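Local coordinates for protein putative phosphosugar isomerase (Silicibacter pomeroyi DSS-3, PDB 3FJ1) that is of unconfirmed function, but belongs to the SIS-domain family and probably binds a phosphosugar or related sugar derivative as an isomerase or aminotransferase, at residues A188-I193 and I313-S318; W195-V200 and R295-V300. One frame throughout, in Å; residues are numbered along the deposited sequence. Where two conformers were deposited one is given.

Contact 1: A188-I193 and I313-S318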
# COMPACT_ATOMS: atom_id res chain seq x y z
N ALA A 188 16.26 13.32 -20.72
CA ALA A 188 16.21 14.58 -21.46
C ALA A 188 15.12 14.44 -22.54
O ALA A 188 14.24 15.29 -22.64
CB ALA A 188 17.54 14.90 -22.09
N ALA A 189 15.19 13.36 -23.31
CA ALA A 189 14.21 13.05 -24.35
C ALA A 189 12.81 12.96 -23.75
O ALA A 189 11.86 13.62 -24.21
CB ALA A 189 14.60 11.75 -25.04
N ALA A 190 12.67 12.15 -22.67
CA ALA A 190 11.39 12.03 -21.98
C ALA A 190 10.78 13.36 -21.53
O ALA A 190 9.56 13.51 -21.53
CB ALA A 190 11.55 11.08 -20.75
N SER A 191 11.60 14.32 -21.11
CA SER A 191 11.10 15.59 -20.62
C SER A 191 10.55 16.45 -21.77
O SER A 191 9.87 17.43 -21.51
CB SER A 191 12.18 16.37 -19.88
OG SER A 191 13.20 16.81 -20.76
N ARG A 192 10.87 16.10 -23.01
CA ARG A 192 10.38 16.85 -24.18
C ARG A 192 9.01 16.32 -24.70
O ARG A 192 8.54 16.73 -25.78
CB ARG A 192 11.45 16.84 -25.28
CG ARG A 192 12.74 17.60 -24.86
CD ARG A 192 13.76 17.78 -26.03
NE ARG A 192 14.52 16.55 -26.34
CZ ARG A 192 15.71 16.21 -25.82
NH1 ARG A 192 16.39 17.02 -24.99
NH2 ARG A 192 16.29 15.05 -26.18
N ILE A 193 8.37 15.44 -23.93
CA ILE A 193 7.08 14.86 -24.27
C ILE A 193 6.06 15.44 -23.28
O ILE A 193 6.38 15.58 -22.08
CB ILE A 193 7.12 13.33 -24.12
CG1 ILE A 193 8.07 12.74 -25.18
CG2 ILE A 193 5.70 12.75 -24.19
CD1 ILE A 193 8.41 11.30 -24.97
N ILE A 313 7.63 8.41 -15.93
CA ILE A 313 7.24 9.40 -14.93
C ILE A 313 7.72 10.79 -15.32
O ILE A 313 7.04 11.76 -15.02
CB ILE A 313 7.64 9.00 -13.50
CG1 ILE A 313 6.78 9.77 -12.46
CG2 ILE A 313 9.19 9.12 -13.26
CD1 ILE A 313 5.26 9.37 -12.41
N VAL A 314 8.89 10.91 -15.94
CA VAL A 314 9.37 12.23 -16.40
C VAL A 314 8.39 12.80 -17.46
O VAL A 314 8.01 14.00 -17.41
CB VAL A 314 10.84 12.21 -16.87
CG1 VAL A 314 11.20 13.52 -17.58
CG2 VAL A 314 11.82 11.95 -15.64
N SER A 315 7.98 11.95 -18.40
CA SER A 315 7.00 12.38 -19.40
C SER A 315 5.67 12.79 -18.72
O SER A 315 5.03 13.78 -19.10
CB SER A 315 6.79 11.31 -20.45
OG SER A 315 7.97 11.17 -21.27
N PHE A 316 5.27 12.01 -17.73
CA PHE A 316 4.05 12.33 -16.99
C PHE A 316 4.16 13.69 -16.30
O PHE A 316 3.22 14.49 -16.34
CB PHE A 316 3.73 11.24 -15.95
CG PHE A 316 2.54 11.57 -15.08
CD1 PHE A 316 1.27 11.33 -15.52
CD2 PHE A 316 2.70 12.13 -13.83
CE1 PHE A 316 0.18 11.64 -14.72
CE2 PHE A 316 1.61 12.45 -13.05
CZ PHE A 316 0.37 12.20 -13.48
N TYR A 317 5.28 13.92 -15.62
CA TYR A 317 5.51 15.18 -14.91
C TYR A 317 5.38 16.37 -15.86
O TYR A 317 4.77 17.40 -15.55
CB TYR A 317 6.91 15.22 -14.29
CG TYR A 317 7.18 14.29 -13.10
CD1 TYR A 317 6.20 13.98 -12.15
CD2 TYR A 317 8.47 13.82 -12.87
CE1 TYR A 317 6.49 13.17 -11.05
CE2 TYR A 317 8.77 13.01 -11.77
CZ TYR A 317 7.78 12.70 -10.86
OH TYR A 317 8.10 11.89 -9.78
N SER A 318 5.99 16.19 -17.02
CA SER A 318 5.96 17.17 -18.10
C SER A 318 4.52 17.41 -18.58
O SER A 318 4.12 18.55 -18.74
CB SER A 318 6.87 16.69 -19.24
OG SER A 318 6.81 17.59 -20.34
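Ala190 and Ser315 meet where the C-terminal end of helix 183-191 packs on helix 308-326 of the second SIS domain. Their CA atoms lie 5.1 Å apart, a close approach that small residues allow.

Two serine hydroxyls make the polar links. Ser315 OG donates to Ala190 O at 2.8 Å. It reaches this carbonyl from the side, with a C=O...donor angle of 117°. Ile193 CB and CD1 lie against the same hydroxyl. One turn further on, Ser318 OG donates to Ile193 O at 2.7 Å. That donor sits above the carbonyl plane. Ser318 extends its OG opposite the backbone N (chi1 177°), which carries the hydroxyl over to the loop that follows the helix. The two serines thus hold the carbonyls of Ala190 and Ile193 where the chain leaves helix 183-191. Arg10 of helix 8-41 also bonds Ser318 OG and Ser191 O, so the long N-terminal helix joins this junction.

The apolar part is small. Val314 CG1 lies against the backbone of Ser191, 3.6 Å from its N, and also touches Ala190 CB. Val157 of helix 153-171 and Ile16 of helix 8-41 pack on Val314 as well.

Ser191 turns its own hydroxyl back into its helix, where OG donates to Ala188 O at 2.6 Å.

Contact 2: W195-V200 and R295-V300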
# COMPACT_ATOMS: atom_id res chain seq x y z
N TRP A 195 2.30 15.04 -24.03
CA TRP A 195 1.01 14.36 -24.22
C TRP A 195 -0.20 15.28 -24.35
O TRP A 195 -1.16 15.15 -23.57
CB TRP A 195 0.75 13.32 -23.12
CG TRP A 195 1.77 12.22 -23.02
CD1 TRP A 195 2.50 11.69 -24.05
CD2 TRP A 195 2.13 11.46 -21.85
NE1 TRP A 195 3.30 10.69 -23.59
CE2 TRP A 195 3.09 10.52 -22.25
CE3 TRP A 195 1.72 11.48 -20.51
CZ2 TRP A 195 3.68 9.60 -21.35
CZ3 TRP A 195 2.31 10.60 -19.63
CH2 TRP A 195 3.28 9.67 -20.05
N PRO A 196 -0.21 16.14 -25.37
CA PRO A 196 -1.32 17.11 -25.56
C PRO A 196 -2.73 16.49 -25.61
O PRO A 196 -3.67 17.08 -25.09
CB PRO A 196 -0.97 17.81 -26.89
CG PRO A 196 0.06 16.97 -27.54
CD PRO A 196 0.80 16.23 -26.45
N GLU A 197 -2.85 15.33 -26.22
CA GLU A 197 -4.12 14.61 -26.31
C GLU A 197 -4.65 14.24 -24.92
O GLU A 197 -5.85 14.30 -24.68
CB GLU A 197 -3.98 13.38 -27.21
CG GLU A 197 -2.99 12.29 -26.71
CD GLU A 197 -1.48 12.68 -26.79
OE1 GLU A 197 -1.10 13.76 -27.26
OE2 GLU A 197 -0.67 11.90 -26.39
N MSE A 198 -3.76 13.89 -23.97
CA MSE A 198 -4.19 13.62 -22.60
C MSE A 198 -4.64 14.91 -21.91
O MSE A 198 -5.59 14.91 -21.17
CB MSE A 198 -3.05 12.97 -21.79
CG MSE A 198 -3.33 12.86 -20.30
SE MSE A 198 -4.73 11.57 -19.93
CE MSE A 198 -3.66 10.04 -20.40
N ARG A 199 -3.93 16.00 -22.16
CA ARG A 199 -4.27 17.27 -21.52
C ARG A 199 -5.69 17.70 -21.94
O ARG A 199 -6.49 18.14 -21.11
CB ARG A 199 -3.22 18.34 -21.82
CG ARG A 199 -1.79 17.91 -21.56
CD ARG A 199 -0.80 19.05 -21.36
NE ARG A 199 -0.85 20.09 -22.39
CZ ARG A 199 -0.10 20.12 -23.49
NH1 ARG A 199 0.74 19.17 -23.79
NH2 ARG A 199 -0.23 21.14 -24.32
N VAL A 200 -6.01 17.57 -23.22
CA VAL A 200 -7.38 17.84 -23.70
C VAL A 200 -8.41 16.92 -22.99
O VAL A 200 -9.47 17.40 -22.58
CB VAL A 200 -7.49 17.69 -25.24
CG1 VAL A 200 -8.92 17.82 -25.69
CG2 VAL A 200 -6.59 18.73 -25.89
N ARG A 295 -5.09 4.49 -27.04
CA ARG A 295 -4.20 5.37 -27.78
C ARG A 295 -2.76 5.19 -27.32
O ARG A 295 -2.54 5.02 -26.11
CB ARG A 295 -4.65 6.84 -27.60
CG ARG A 295 -6.06 7.09 -28.15
CD ARG A 295 -6.47 8.55 -28.10
NE ARG A 295 -5.67 9.43 -28.97
CZ ARG A 295 -5.85 10.75 -29.08
NH1 ARG A 295 -6.81 11.36 -28.36
NH2 ARG A 295 -5.08 11.48 -29.89
N VAL A 296 -1.81 5.19 -28.26
CA VAL A 296 -0.38 5.07 -27.90
C VAL A 296 0.15 6.41 -27.45
O VAL A 296 -0.02 7.42 -28.14
CB VAL A 296 0.49 4.56 -29.08
CG1 VAL A 296 1.95 4.57 -28.69
CG2 VAL A 296 -0.00 3.17 -29.52
N LEU A 297 0.76 6.44 -26.26
CA LEU A 297 1.39 7.66 -25.78
C LEU A 297 2.86 7.64 -26.15
O LEU A 297 3.54 6.61 -25.99
CB LEU A 297 1.31 7.80 -24.26
CG LEU A 297 -0.04 8.13 -23.64
CD1 LEU A 297 0.03 7.83 -22.12
CD2 LEU A 297 -0.46 9.56 -23.93
N GLU A 298 3.33 8.78 -26.60
CA GLU A 298 4.74 8.97 -26.93
C GLU A 298 5.59 8.63 -25.71
O GLU A 298 5.28 9.08 -24.62
CB GLU A 298 4.95 10.42 -27.29
CG GLU A 298 6.17 10.63 -28.09
CD GLU A 298 6.30 12.04 -28.63
OE1 GLU A 298 5.30 12.80 -28.70
OE2 GLU A 298 7.44 12.36 -28.97
N HIS A 299 6.63 7.81 -25.89
CA HIS A 299 7.52 7.45 -24.79
C HIS A 299 8.94 7.06 -25.22
O HIS A 299 9.20 6.71 -26.38
CB HIS A 299 6.92 6.28 -23.98
CG HIS A 299 6.73 5.04 -24.78
ND1 HIS A 299 5.68 4.89 -25.68
CD2 HIS A 299 7.48 3.92 -24.90
CE1 HIS A 299 5.80 3.72 -26.28
NE2 HIS A 299 6.87 3.11 -25.82
N VAL A 300 9.85 7.09 -24.24
CA VAL A 300 11.24 6.77 -24.49
C VAL A 300 11.69 5.56 -23.67
O VAL A 300 11.62 5.58 -22.43
CB VAL A 300 12.15 7.98 -24.19
CG1 VAL A 300 13.57 7.67 -24.64
CG2 VAL A 300 11.62 9.29 -24.84
O HOH W 1 1.55 10.93 -27.41
O HOH W 2 -2.19 9.11 -27.55
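The indole of Trp195 carries Leu297 on one face and the carbonyl of Glu298 at its edge. Leu297 CD2 stands over the five-membered ring, 3.6 Å from its centroid and 12° off the normal, a CH-pi contact. Leu297 CB lies over the same ring system nearer the nitrogen, 3.6 Å from Trp195 NE1. At the edge, Trp195 NE1 donates to Glu298 O at 2.8 Å. The bond is fairly straight (162° at the hydrogen). It uses a lone pair of the carbonyl and keeps to the ring plane, which, with Leu297 on the face, would help to hold the indole in its rotation. The second flat group is the Arg295 guanidinium. Glu197 CB lies over one of its faces, 3.5 Å from Arg295 NH2. The carboxylate and guanidinium make no salt bridge.

Glu197 folds back at chi2 (-71°), which brings its carboxylate toward Leu297 and two waters. One water donates to Glu197 OE2 and accepts from Glu298 N, bridging the segments. The other donates to Val296 O and only weakly to Glu197 OE2. A leucine in place of Trp195 would probably leave Glu298 O without its indole donor and uncover one side of Leu297.

Leu258 of strand 257-259 touches both Trp195 and Leu297. Trp195 is also the N-cap residue of helix 196-204. The start of this helix, with Trp195 before it, packs on the outermost strand 295-296 and the loop that leaves it, at the edge of the parallel sheet of the SIS alpha/beta fold.

How the contacts relate
The centres of contacts 1 and 2 are about 11 Å apart, so the two are neighbours in the fold. Along the chain the order is 188-193, 195-200, 295-300, 313-318, so contact 1 encloses contact 2. Helices 183-191 and 196-204 are consecutive, as are strand 295-296 and helix 308-326. The contacts also touch directly. Trp195 CZ2 packs on Ser315 CB at 3.7 Å, and Ile193 CG2 approaches Glu298 O. Contact 1 ties the helix before 196-204 to helix 308-326. Together the contacts bring residues 188-200 against the last strand of the chain, the loop after it and the last helix.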